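Local coordinates for development-specific protein S (Myxococcus xanthus, PDB 1NPS) that is induced during fruiting body formation and assembles on the myxospore surface in the presence of calcium ions, two of which this N-terminal domain binds, at residues Val5-Asp10 with Gly32-Thr37; Val16-Gly21 with Ser79-Ile84; Val41-Gly46 with Ile62-Asn67; Ala49-Asn54 with Glu69-Leu74. One frame throughout, in Å; residues are numbered along the deposited sequence.

Contact 1: Val5-Asp10 with Gly32-Thr37; sequences VFYNED and GIENNT. With CA (calcium ion), chain B; CA (calcium ion), chain C.
The phenol oxygen of Tyr-7 is gripped twice by one residue of the facing loop: Glu-34 N donates to Tyr-7 OH at 2.8 Å in a nearly straight bond (166°), and Tyr-7 OH donates a hydrogen bond to Glu-34 OE2 at 2.9 Å. That carboxylate oxygen lies in the plane of the ring at its CE2 edge, and the hydroxyl meets it from above the carboxylate plane. The two bonds fix where the hydroxyl end sits; Thr-37, lying against one face, would probably hinder the ring's turning. Its CB stands 3.9 Å from the centroid of the Tyr-7 ring, a CH-pi contact, and its OG1 lies over the same face, toward the rim. Lodged between backbone N and carbonyl carbon (chi1 57°), Thr-37 OG1 also donates within its own loop to Glu-34 O at 2.7 Å. Deeper in, Val-5 CG2 meets Ile-33 CD1 at 3.5 Å. At the other end Tyr-7 O and Thr-37 O bind one calcium ion, at 2.0 and 2.1 Å, in a shell that also takes in Ser-39 and Asn-76. Asn-36, which does not touch 5-10, binds the second calcium ion through OD1. The run from Asn-35 to Ser-40, Asn-Asn-Thr-Ile-Ser-Ser, is the calcium-binding signature of microbial beta/gamma-crystallins, N/D-N/D-X-X-S/T-S.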
loop_
_atom_site.group_PDB
_atom_site.type_symbol
_atom_site.label_atom_id
_atom_site.label_comp_id
_atom_site.label_asym_id
_atom_site.label_seq_id
_atom_site.Cartn_x
_atom_site.Cartn_y
_atom_site.Cartn_z
ATOM N N VAL A 5 1.672 -4.597 -3.554
ATOM C CA VAL A 5 0.264 -4.224 -3.555
ATOM C C VAL A 5 -0.475 -4.881 -4.711
ATOM O O VAL A 5 0.023 -4.904 -5.842
ATOM C CB VAL A 5 0.097 -2.684 -3.612
ATOM C CG1 VAL A 5 0.738 -2.045 -2.373
ATOM C CG2 VAL A 5 0.720 -2.121 -4.886
ATOM N N PHE A 6 -1.688 -5.357 -4.440
ATOM C CA PHE A 6 -2.495 -6.052 -5.446
ATOM C C PHE A 6 -3.798 -5.330 -5.769
ATOM O O PHE A 6 -4.376 -4.649 -4.908
ATOM C CB PHE A 6 -2.808 -7.480 -4.975
ATOM C CG PHE A 6 -1.593 -8.352 -4.835
ATOM C CD1 PHE A 6 -0.835 -8.331 -3.667
ATOM C CD2 PHE A 6 -1.189 -9.178 -5.887
ATOM C CE1 PHE A 6 0.308 -9.116 -3.542
ATOM C CE2 PHE A 6 -0.058 -9.961 -5.772
ATOM C CZ PHE A 6 0.698 -9.928 -4.596
ATOM N N TYR A 7 -4.247 -5.446 -7.020
ATOM C CA TYR A 7 -5.498 -4.803 -7.428
ATOM C C TYR A 7 -6.754 -5.453 -6.857
ATOM O O TYR A 7 -7.755 -4.762 -6.625
ATOM C CB TYR A 7 -5.589 -4.700 -8.950
ATOM C CG TYR A 7 -5.015 -3.405 -9.492
ATOM C CD1 TYR A 7 -3.879 -2.819 -8.911
ATOM C CD2 TYR A 7 -5.621 -2.752 -10.566
ATOM C CE1 TYR A 7 -3.365 -1.615 -9.386
ATOM C CE2 TYR A 7 -5.118 -1.545 -11.049
ATOM C CZ TYR A 7 -3.991 -0.981 -10.454
ATOM O OH TYR A 7 -3.503 0.222 -10.923
ATOM N N ASN A 8 -6.689 -6.757 -6.597
ATOM C CA ASN A 8 -7.812 -7.505 -6.029
ATOM C C ASN A 8 -7.426 -8.158 -4.703
ATOM O O ASN A 8 -6.238 -8.271 -4.373
ATOM C CB ASN A 8 -8.313 -8.580 -6.998
ATOM C CG ASN A 8 -8.826 -8.001 -8.309
ATOM O OD1 ASN A 8 -8.480 -8.484 -9.386
ATOM N ND2 ASN A 8 -9.643 -6.953 -8.224
ATOM N N GLU A 9 -8.436 -8.537 -3.926
ATOM C CA GLU A 9 -8.226 -9.187 -2.632
ATOM C C GLU A 9 -7.554 -10.566 -2.748
ATOM O O GLU A 9 -7.473 -11.142 -3.829
ATOM C CB GLU A 9 -9.562 -9.306 -1.876
ATOM C CG GLU A 9 -10.143 -7.954 -1.447
ATOM C CD GLU A 9 -11.370 -8.055 -0.551
ATOM O OE1 GLU A 9 -12.089 -9.072 -0.595
ATOM O OE2 GLU A 9 -11.622 -7.096 0.205
ATOM N N ASP A 10 -7.060 -11.074 -1.619
ATOM C CA ASP A 10 -6.399 -12.380 -1.554
ATOM C C ASP A 10 -5.203 -12.488 -2.488
ATOM O O ASP A 10 -4.961 -13.528 -3.071
ATOM C CB ASP A 10 -7.399 -13.506 -1.856
ATOM C CG ASP A 10 -8.593 -13.500 -0.908
ATOM O OD1 ASP A 10 -8.414 -13.173 0.287
ATOM O OD2 ASP A 10 -9.709 -13.822 -1.358
ATOM N N GLY A 32 2.602 2.896 -11.964
ATOM C CA GLY A 32 1.562 2.002 -12.446
ATOM C C GLY A 32 0.493 1.579 -11.450
ATOM O O GLY A 32 -0.174 0.558 -11.657
ATOM N N ILE A 33 0.355 2.330 -10.359
ATOM C CA ILE A 33 -0.635 2.034 -9.327
ATOM C C ILE A 33 -1.709 3.100 -9.369
ATOM O O ILE A 33 -1.504 4.200 -8.872
ATOM C CB ILE A 33 0.000 2.026 -7.922
ATOM C CG1 ILE A 33 1.019 0.886 -7.818
ATOM C CG2 ILE A 33 -1.091 1.920 -6.829
ATOM C CD1 ILE A 33 1.738 0.826 -6.495
ATOM N N GLU A 34 -2.838 2.778 -9.986
ATOM C CA GLU A 34 -3.949 3.717 -10.103
ATOM C C GLU A 34 -4.559 4.057 -8.752
ATOM O O GLU A 34 -4.576 3.242 -7.831
ATOM C CB GLU A 34 -5.030 3.156 -11.024
ATOM C CG GLU A 34 -4.558 2.910 -12.436
ATOM C CD GLU A 34 -5.409 1.885 -13.148
ATOM O OE1 GLU A 34 -6.567 2.209 -13.485
ATOM O OE2 GLU A 34 -4.921 0.753 -13.368
ATOM N N ASN A 35 -5.102 5.262 -8.660
ATOM C CA ASN A 35 -5.714 5.722 -7.424
ATOM C C ASN A 35 -6.878 4.827 -6.987
ATOM O O ASN A 35 -7.657 4.339 -7.826
ATOM C CB ASN A 35 -6.205 7.147 -7.615
ATOM C CG ASN A 35 -6.763 7.728 -6.357
ATOM O OD1 ASN A 35 -6.070 7.819 -5.342
ATOM N ND2 ASN A 35 -8.031 8.128 -6.406
ATOM N N ASN A 36 -7.016 4.653 -5.674
ATOM C CA ASN A 36 -8.079 3.839 -5.074
ATOM C C ASN A 36 -8.280 2.493 -5.786
ATOM O O ASN A 36 -9.391 2.198 -6.246
ATOM C CB ASN A 36 -9.430 4.593 -5.074
ATOM C CG ASN A 36 -9.388 5.947 -4.358
ATOM O OD1 ASN A 36 -8.552 6.203 -3.494
ATOM N ND2 ASN A 36 -10.338 6.814 -4.709
ATOM N N THR A 37 -7.230 1.685 -5.913
ATOM C CA THR A 37 -7.371 0.382 -6.575
ATOM C C THR A 37 -6.839 -0.781 -5.747
ATOM O O THR A 37 -7.253 -1.936 -5.938
ATOM C CB THR A 37 -6.693 0.338 -7.977
ATOM O OG1 THR A 37 -5.303 0.673 -7.864
ATOM C CG2 THR A 37 -7.392 1.278 -8.962
HETATM CA CA CA B . -8.909 -3.254 -5.854
HETATM CA CA CA C . -8.447 7.844 -1.997
HETATM O O HOH W 1 -9.540 -3.083 -7.295
HETATM O O HOH W 2 -7.489 6.834 -1.343
HETATM O O HOH W 3 -8.934 9.386 -2.592
HETATM O O HOH W 4 -10.348 7.666 -1.297
#

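Contact 2: Val16-Gly21 with Ser79-Ile84; sequences VDLPPG and SSIRVI. With CA (calcium ion), chain C.
Val-83 sets its side chain against the bend Leu-18 to Gly-21, with all three of its side-chain carbons round Pro-19 O. CB is nearest, 3.5 Å from Pro-19 O. From it CG1, trans to the backbone N (chi1 179°), also meets Pro-20 CA at 3.7 Å, while CG2 lies 3.8 Å from Pro-19 O, with Leu-18 CB beyond at 4.1 Å. Trimming the valine to an alanine would probably open a gap between Leu-18 and Pro-20 and leave the bend less firmly seated on the strand. The backbone on the same residue is held as an antiparallel hydrogen-bonded pair with Gly-21: Val-83 N donates to Gly-21 O at 2.8 Å, almost along the C=O axis, and Gly-21 N returns a bond to Val-83 O at 3.0 Å. Gly-21 thereby starts the strand 21-23 at the edge of the sheet that contains 80-85, whereas Leu-18 ends a strand of the other sheet. A strand of the first Greek key is thus lent to the sheet of the second, an exchange characteristic of beta/gamma-crystallin domains. Between the two sheets Leu-18 CD1 touches Ile-81 CD1 at 3.9 Å; Ile-81 also packs on Leu-51 and Ile-38. At the start of 79-84, remote from this packing, Ser-79 OG binds a calcium ion at 2.1 Å.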
loop_
_atom_site.group_PDB
_atom_site.type_symbol
_atom_site.label_atom_id
_atom_site.label_comp_id
_atom_site.label_asym_id
_atom_site.label_seq_id
_atom_site.Cartn_x
_atom_site.Cartn_y
_atom_site.Cartn_z
ATOM N N VAL A 16 2.403 -4.723 -7.943
ATOM C CA VAL A 16 3.556 -3.816 -8.044
ATOM C C VAL A 16 4.310 -3.753 -6.711
ATOM O O VAL A 16 3.693 -3.580 -5.655
ATOM C CB VAL A 16 3.104 -2.340 -8.388
ATOM C CG1 VAL A 16 4.273 -1.378 -8.302
ATOM C CG2 VAL A 16 2.466 -2.256 -9.773
ATOM N N ASP A 17 5.635 -3.832 -6.762
ATOM C CA ASP A 17 6.467 -3.758 -5.558
ATOM C C ASP A 17 6.807 -2.315 -5.189
ATOM O O ASP A 17 7.020 -1.490 -6.064
ATOM C CB ASP A 17 7.790 -4.507 -5.761
ATOM C CG ASP A 17 7.615 -6.001 -5.831
ATOM O OD1 ASP A 17 6.620 -6.511 -5.286
ATOM O OD2 ASP A 17 8.489 -6.667 -6.424
ATOM N N LEU A 18 6.828 -2.012 -3.893
ATOM C CA LEU A 18 7.179 -0.669 -3.429
ATOM C C LEU A 18 8.261 -0.720 -2.362
ATOM O O LEU A 18 8.020 -1.223 -1.263
ATOM C CB LEU A 18 5.970 0.047 -2.823
ATOM C CG LEU A 18 4.813 0.389 -3.753
ATOM C CD1 LEU A 18 3.686 1.012 -2.944
ATOM C CD2 LEU A 18 5.322 1.333 -4.841
ATOM N N PRO A 19 9.481 -0.242 -2.676
ATOM C CA PRO A 19 10.515 -0.276 -1.648
ATOM C C PRO A 19 10.202 0.852 -0.650
ATOM O O PRO A 19 9.206 1.562 -0.805
ATOM C CB PRO A 19 11.796 -0.017 -2.450
ATOM C CG PRO A 19 11.340 0.833 -3.545
ATOM C CD PRO A 19 10.031 0.216 -3.962
ATOM N N PRO A 20 10.990 0.966 0.429
ATOM C CA PRO A 20 10.753 2.018 1.414
ATOM C C PRO A 20 10.788 3.397 0.769
ATOM O O PRO A 20 11.606 3.667 -0.116
ATOM C CB PRO A 20 11.915 1.835 2.389
ATOM C CG PRO A 20 12.158 0.374 2.347
ATOM C CD PRO A 20 12.103 0.102 0.854
ATOM N N GLY A 21 9.895 4.259 1.224
ATOM C CA GLY A 21 9.823 5.605 0.697
ATOM C C GLY A 21 8.441 6.170 0.906
ATOM O O GLY A 21 7.549 5.494 1.420
ATOM N N SER A 79 -4.856 6.512 -1.546
ATOM C CA SER A 79 -4.345 7.553 -2.428
ATOM C C SER A 79 -2.886 7.934 -2.193
ATOM O O SER A 79 -2.279 8.604 -3.021
ATOM C CB SER A 79 -5.240 8.788 -2.369
ATOM O OG SER A 79 -6.572 8.469 -2.755
ATOM N N SER A 80 -2.341 7.568 -1.044
ATOM C CA SER A 80 -0.931 7.826 -0.753
ATOM C C SER A 80 -0.435 6.733 0.190
ATOM O O SER A 80 -1.244 6.077 0.867
ATOM C CB SER A 80 -0.681 9.258 -0.235
ATOM O OG SER A 80 -1.367 9.547 0.972
ATOM N N ILE A 81 0.873 6.473 0.166
ATOM C CA ILE A 81 1.470 5.404 0.977
ATOM C C ILE A 81 2.894 5.753 1.452
ATOM O O ILE A 81 3.664 6.391 0.728
ATOM C CB ILE A 81 1.617 4.066 0.134
ATOM C CG1 ILE A 81 0.283 3.641 -0.491
ATOM C CG2 ILE A 81 2.162 2.927 0.996
ATOM C CD1 ILE A 81 0.399 2.445 -1.459
ATOM N N ARG A 82 3.224 5.342 2.675
ATOM C CA ARG A 82 4.570 5.524 3.233
ATOM C C ARG A 82 5.048 4.113 3.592
ATOM O O ARG A 82 4.378 3.397 4.339
ATOM C CB ARG A 82 4.556 6.404 4.495
ATOM C CG ARG A 82 4.081 7.844 4.267
ATOM C CD ARG A 82 4.285 8.728 5.500
ATOM N NE ARG A 82 5.663 8.648 5.972
ATOM C CZ ARG A 82 6.039 8.655 7.247
ATOM N NH1 ARG A 82 5.146 8.797 8.218
ATOM N NH2 ARG A 82 7.328 8.550 7.546
ATOM N N VAL A 83 6.117 3.657 2.958
ATOM C CA VAL A 83 6.662 2.331 3.239
ATOM C C VAL A 83 7.848 2.583 4.148
ATOM O O VAL A 83 8.768 3.305 3.787
ATOM C CB VAL A 83 7.070 1.601 1.938
ATOM C CG1 VAL A 83 7.660 0.221 2.256
ATOM C CG2 VAL A 83 5.841 1.476 1.012
ATOM N N ILE A 84 7.838 1.968 5.320
ATOM C CA ILE A 84 8.887 2.226 6.288
ATOM C C ILE A 84 9.664 1.005 6.767
ATOM O O ILE A 84 9.065 0.009 7.143
ATOM C CB ILE A 84 8.263 2.953 7.515
ATOM C CG1 ILE A 84 7.434 4.156 7.040
ATOM C CG2 ILE A 84 9.356 3.404 8.465
ATOM C CD1 ILE A 84 6.375 4.606 7.991
HETATM CA CA CA C . -8.447 7.844 -1.997
HETATM O O HOH W 2 -7.489 6.834 -1.343
HETATM O O HOH W 3 -8.934 9.386 -2.592
HETATM O O HOH W 4 -10.348 7.666 -1.297
#

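Contact 3: Val41-Gly46 with Ile62-Asn67; sequences VKVPPG and IEVVAN
Lys-42 and Val-43 run alongside Asn-67 and Ala-66, their CA atoms 4.3 and 4.6 Å apart respectively, yet the backbones make no hydrogen bond with each other between the two segments. A side chain supplies one instead: Asn-67 OD1 accepts from Val-43 N at 2.8 Å, with the donor in the plane of the amide carbonyl and an N-H...O angle of 144°. Asn-67 OD1 also lies close to Lys-42 CA and CB, and the extended lysine chain starts beside it. Just beyond, Val-41 pairs through its backbone with Ala-68, so the chain after strand 61-64 of the second Greek key edges along strand 40-42 of the first, consistent with the strand exchange of beta/gamma-crystallin domains. Val-43 points toward 62-67 and packs on Val-64 to Ala-66. Its CG2 meets Val-64 CG2 at 3.7 Å, while CG1, trans to the backbone N (chi1 -173°), lies against Val-65 C at 3.9 Å. An alanine in its place would probably leave a gap beside Val-64 CG2 and against the Val-65 backbone and Ala-66 O. Ala-66 N is buried here without a partner. Water 5 donates to Val-65 O at 3.2 Å and, weakly, to Val-43 O.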
loop_
_atom_site.group_PDB
_atom_site.type_symbol
_atom_site.label_atom_id
_atom_site.label_comp_id
_atom_site.label_asym_id
_atom_site.label_seq_id
_atom_site.Cartn_x
_atom_site.Cartn_y
_atom_site.Cartn_z
ATOM N N VAL A 41 -2.363 -6.520 0.276
ATOM C CA VAL A 41 -0.945 -6.222 0.360
ATOM C C VAL A 41 -0.151 -7.290 1.098
ATOM O O VAL A 41 -0.621 -7.873 2.080
ATOM C CB VAL A 41 -0.713 -4.892 1.122
ATOM C CG1 VAL A 41 0.764 -4.516 1.105
ATOM C CG2 VAL A 41 -1.555 -3.772 0.526
ATOM N N LYS A 42 1.057 -7.546 0.610
ATOM C CA LYS A 42 1.962 -8.493 1.241
ATOM C C LYS A 42 3.032 -7.655 1.931
ATOM O O LYS A 42 3.527 -6.674 1.369
ATOM C CB LYS A 42 2.609 -9.427 0.208
ATOM C CG LYS A 42 1.678 -10.491 -0.359
ATOM C CD LYS A 42 2.447 -11.512 -1.177
ATOM C CE LYS A 42 1.520 -12.583 -1.704
ATOM N NZ LYS A 42 2.231 -13.594 -2.528
ATOM N N VAL A 43 3.328 -7.982 3.180
ATOM C CA VAL A 43 4.335 -7.248 3.920
ATOM C C VAL A 43 5.290 -8.238 4.585
ATOM O O VAL A 43 4.921 -8.904 5.544
ATOM C CB VAL A 43 3.680 -6.328 4.995
ATOM C CG1 VAL A 43 4.722 -5.427 5.653
ATOM C CG2 VAL A 43 2.573 -5.497 4.374
ATOM N N PRO A 44 6.521 -8.367 4.054
ATOM C CA PRO A 44 7.505 -9.285 4.624
ATOM C C PRO A 44 8.171 -8.639 5.835
ATOM O O PRO A 44 7.994 -7.439 6.080
ATOM C CB PRO A 44 8.506 -9.444 3.479
ATOM C CG PRO A 44 8.542 -8.083 2.901
ATOM C CD PRO A 44 7.065 -7.710 2.850
ATOM N N PRO A 45 8.952 -9.422 6.600
ATOM C CA PRO A 45 9.670 -8.953 7.792
ATOM C C PRO A 45 10.593 -7.767 7.487
ATOM O O PRO A 45 11.118 -7.653 6.387
ATOM C CB PRO A 45 10.490 -10.176 8.178
ATOM C CG PRO A 45 9.564 -11.285 7.854
ATOM C CD PRO A 45 9.050 -10.890 6.487
ATOM N N GLY A 46 10.764 -6.872 8.452
ATOM C CA GLY A 46 11.644 -5.736 8.240
ATOM C C GLY A 46 11.046 -4.460 7.673
ATOM O O GLY A 46 11.737 -3.449 7.642
ATOM N N ILE A 62 -4.509 2.960 7.591
ATOM C CA ILE A 62 -4.333 1.650 8.194
ATOM C C ILE A 62 -2.861 1.281 8.124
ATOM O O ILE A 62 -2.208 1.504 7.100
ATOM C CB ILE A 62 -5.182 0.556 7.497
ATOM C CG1 ILE A 62 -4.910 -0.801 8.157
ATOM C CG2 ILE A 62 -4.898 0.503 5.987
ATOM C CD1 ILE A 62 -5.423 -1.986 7.359
ATOM N N GLU A 63 -2.321 0.811 9.242
ATOM C CA GLU A 63 -0.923 0.383 9.285
ATOM C C GLU A 63 -0.841 -1.142 9.117
ATOM O O GLU A 63 -1.504 -1.894 9.836
ATOM C CB GLU A 63 -0.275 0.802 10.600
ATOM C CG GLU A 63 1.110 0.229 10.809
ATOM C CD GLU A 63 1.603 0.460 12.217
ATOM O OE1 GLU A 63 1.333 -0.398 13.088
ATOM O OE2 GLU A 63 2.245 1.501 12.459
ATOM N N VAL A 64 -0.124 -1.583 8.088
ATOM C CA VAL A 64 0.033 -3.013 7.830
ATOM C C VAL A 64 1.442 -3.466 8.198
ATOM O O VAL A 64 2.434 -2.874 7.757
ATOM C CB VAL A 64 -0.276 -3.383 6.349
ATOM C CG1 VAL A 64 -1.745 -3.171 6.052
ATOM C CG2 VAL A 64 0.577 -2.549 5.394
ATOM N N VAL A 65 1.534 -4.510 9.009
ATOM C CA VAL A 65 2.835 -5.006 9.426
ATOM C C VAL A 65 3.048 -6.460 9.030
ATOM O O VAL A 65 4.058 -7.051 9.366
ATOM C CB VAL A 65 3.025 -4.843 10.940
ATOM C CG1 VAL A 65 2.918 -3.370 11.293
ATOM C CG2 VAL A 65 1.995 -5.682 11.703
ATOM N N ALA A 66 2.083 -6.999 8.293
ATOM C CA ALA A 66 2.091 -8.367 7.821
ATOM C C ALA A 66 1.084 -8.475 6.682
ATOM O O ALA A 66 0.299 -7.541 6.435
ATOM C CB ALA A 66 1.715 -9.319 8.946
ATOM N N ASN A 67 1.092 -9.620 5.997
ATOM C CA ASN A 67 0.191 -9.844 4.875
ATOM C C ASN A 67 -1.267 -9.524 5.208
ATOM O O ASN A 67 -1.735 -9.802 6.307
ATOM C CB ASN A 67 0.314 -11.284 4.370
ATOM C CG ASN A 67 1.599 -11.522 3.610
ATOM O OD1 ASN A 67 2.449 -10.625 3.494
ATOM N ND2 ASN A 67 1.733 -12.714 3.056
HETATM O O HOH W 5 5.742 -9.679 8.761
#

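Contact 4: Ala49-Asn54 with Glu69-Leu74; sequences AILYQN and EELGPL. With CA (calcium ion), chain C.
Leu-51 is the first residue of 49-54 to touch the loop 69-74, and it does so by its tip. With CG trans to the carbonyl carbon (chi1 -43°), CD1 faces both methyl groups of Leu-71, 3.9 Å from Leu-71 CD1 and from Leu-71 CD2, and the two leucines cross at about a right angle. The backbone of Leu-51 is engaged as well: Leu-74 CD2 presses on Leu-51 O at 3.4 Å and lies 4.2 Å from Leu-51 CB. That methyl is brought there by a first torsion of -92°, displaced from a staggered value. Tyr-52 has its CB directed away from 69-74, and its contribution here is just the backbone carbonyl carbon, 4.3 Å from Leu-74 CD2. Gln-53 comes at the corner of the chain. The OE1 end of its side chain lies loosely near Pro-73 O, at 4.1 Å, and Leu-74 CG, while its carbonyl oxygen serves the metal: Gln-53 O binds a calcium ion at 2.4 Å, in a site shared with Asn-36 and Ser-79. No hydrogen bond joins the two segments; the leucine side chains carry the contact. The loop is shaped internally, Leu-74 N donating to Leu-71 O at 3.0 Å around Gly-72 and Pro-73. In the fold, strand 47-52 lies between strands 80-85 and 61-64 in the four-stranded sheet. Leu-51 packs on Ile-62 and Ile-81 of these neighbours, and Leu-71 reaches across to Ile-38, in the loop before strand 40-42 of the other sheet.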
loop_
_atom_site.group_PDB
_atom_site.type_symbol
_atom_site.label_atom_id
_atom_site.label_comp_id
_atom_site.label_asym_id
_atom_site.label_seq_id
_atom_site.Cartn_x
_atom_site.Cartn_y
_atom_site.Cartn_z
ATOM N N ALA A 49 3.847 -0.591 6.166
ATOM C CA ALA A 49 3.257 0.440 5.327
ATOM C C ALA A 49 2.088 1.115 6.019
ATOM O O ALA A 49 1.387 0.514 6.834
ATOM C CB ALA A 49 2.767 -0.171 4.000
ATOM N N ILE A 50 1.898 2.381 5.688
ATOM C CA ILE A 50 0.766 3.143 6.203
ATOM C C ILE A 50 0.011 3.547 4.939
ATOM O O ILE A 50 0.575 4.217 4.069
ATOM C CB ILE A 50 1.180 4.407 6.985
ATOM C CG1 ILE A 50 2.152 4.038 8.108
ATOM C CG2 ILE A 50 -0.076 5.053 7.592
ATOM C CD1 ILE A 50 2.789 5.220 8.834
ATOM N N LEU A 51 -1.213 3.047 4.794
ATOM C CA LEU A 51 -2.040 3.354 3.630
ATOM C C LEU A 51 -3.000 4.486 4.022
ATOM O O LEU A 51 -3.610 4.446 5.089
ATOM C CB LEU A 51 -2.804 2.105 3.187
ATOM C CG LEU A 51 -2.014 0.793 3.174
ATOM C CD1 LEU A 51 -2.908 -0.314 2.647
ATOM C CD2 LEU A 51 -0.754 0.911 2.340
ATOM N N TYR A 52 -3.080 5.514 3.189
ATOM C CA TYR A 52 -3.915 6.686 3.458
ATOM C C TYR A 52 -5.024 6.823 2.445
ATOM O O TYR A 52 -4.822 6.571 1.262
ATOM C CB TYR A 52 -3.067 7.969 3.413
ATOM C CG TYR A 52 -1.900 8.005 4.371
ATOM C CD1 TYR A 52 -2.047 8.496 5.660
ATOM C CD2 TYR A 52 -0.641 7.560 3.980
ATOM C CE1 TYR A 52 -0.970 8.545 6.533
ATOM C CE2 TYR A 52 0.433 7.603 4.835
ATOM C CZ TYR A 52 0.267 8.093 6.112
ATOM O OH TYR A 52 1.339 8.100 6.975
ATOM N N GLN A 53 -6.191 7.260 2.899
ATOM C CA GLN A 53 -7.337 7.446 2.019
ATOM C C GLN A 53 -7.186 8.709 1.179
ATOM O O GLN A 53 -7.750 8.826 0.093
ATOM C CB GLN A 53 -8.614 7.521 2.850
ATOM C CG GLN A 53 -9.899 7.502 2.032
ATOM C CD GLN A 53 -11.071 6.973 2.840
ATOM O OE1 GLN A 53 -11.211 5.756 3.029
ATOM N NE2 GLN A 53 -11.897 7.879 3.360
ATOM N N ASN A 54 -6.458 9.680 1.715
ATOM C CA ASN A 54 -6.231 10.938 1.002
ATOM C C ASN A 54 -4.777 11.065 0.544
ATOM O O ASN A 54 -3.876 10.467 1.117
ATOM C CB ASN A 54 -6.565 12.157 1.883
ATOM C CG ASN A 54 -8.025 12.223 2.290
ATOM O OD1 ASN A 54 -8.905 11.678 1.623
ATOM N ND2 ASN A 54 -8.292 12.929 3.378
ATOM N N GLU A 69 -4.899 -9.913 3.215
ATOM C CA GLU A 69 -5.704 -10.365 2.076
ATOM C C GLU A 69 -6.807 -9.379 1.689
ATOM O O GLU A 69 -7.373 -9.462 0.601
ATOM C CB GLU A 69 -6.362 -11.715 2.392
ATOM C CG GLU A 69 -7.467 -11.616 3.462
ATOM C CD GLU A 69 -8.314 -12.876 3.572
ATOM O OE1 GLU A 69 -7.849 -13.840 4.222
ATOM O OE2 GLU A 69 -9.445 -12.892 3.022
ATOM N N GLU A 70 -7.187 -8.527 2.631
ATOM C CA GLU A 70 -8.220 -7.536 2.388
ATOM C C GLU A 70 -7.922 -6.292 3.224
ATOM O O GLU A 70 -7.137 -6.350 4.172
ATOM C CB GLU A 70 -9.601 -8.120 2.691
ATOM C CG GLU A 70 -9.904 -8.364 4.147
ATOM C CD GLU A 70 -11.314 -7.914 4.514
ATOM O OE1 GLU A 70 -12.010 -7.310 3.654
ATOM O OE2 GLU A 70 -11.726 -8.148 5.671
ATOM N N LEU A 71 -8.567 -5.178 2.897
ATOM C CA LEU A 71 -8.310 -3.910 3.578
ATOM C C LEU A 71 -9.543 -3.243 4.185
ATOM O O LEU A 71 -9.515 -2.048 4.498
ATOM C CB LEU A 71 -7.630 -2.938 2.600
ATOM C CG LEU A 71 -6.252 -3.345 2.068
ATOM C CD1 LEU A 71 -5.806 -2.342 1.043
ATOM C CD2 LEU A 71 -5.236 -3.451 3.201
ATOM N N GLY A 72 -10.626 -4.007 4.307
ATOM C CA GLY A 72 -11.839 -3.473 4.882
ATOM C C GLY A 72 -12.269 -2.157 4.267
ATOM O O GLY A 72 -12.391 -2.063 3.047
ATOM N N PRO A 73 -12.426 -1.099 5.082
ATOM C CA PRO A 73 -12.849 0.235 4.621
ATOM C C PRO A 73 -11.906 0.971 3.656
ATOM O O PRO A 73 -12.341 1.850 2.922
ATOM C CB PRO A 73 -13.078 0.995 5.934
ATOM C CG PRO A 73 -12.071 0.359 6.866
ATOM C CD PRO A 73 -12.204 -1.110 6.541
ATOM N N LEU A 74 -10.616 0.643 3.678
ATOM C CA LEU A 74 -9.683 1.291 2.769
ATOM C C LEU A 74 -9.552 0.566 1.424
ATOM O O LEU A 74 -8.743 0.949 0.578
ATOM C CB LEU A 74 -8.315 1.506 3.431
ATOM C CG LEU A 74 -8.176 2.875 4.128
ATOM C CD1 LEU A 74 -8.787 2.836 5.528
ATOM C CD2 LEU A 74 -6.714 3.285 4.205
HETATM CA CA CA C . -8.447 7.844 -1.997
HETATM O O HOH W 2 -7.489 6.834 -1.343
HETATM O O HOH W 3 -8.934 9.386 -2.592
HETATM O O HOH W 4 -10.348 7.666 -1.297
#

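How the contacts relate
One calcium ion draws three contacts together: contact 1 gives it Asn-36, contact 2 Ser-79 and contact 4 Gln-53, and a probable hydrogen bond between Ser-79 OG and Asn-35 OD1 (2.7 Å) probably helps to hold the site between the two Greek keys. The other ion is bound in contact 1, whose centre is 10 Å from that of contact 4; there Asp-10 N and Glu-69 O lie 2.8 Å apart, a probable hydrogen bond. Contact 3 stands apart from the metals, the side chain of Val-41 about 10 Å from a bound calcium ion. It shares strand pairing with contact 4 (strands 61-64 and 47-52), and contacts 1 and 2 meet likewise along strands 3-6 and 15-18.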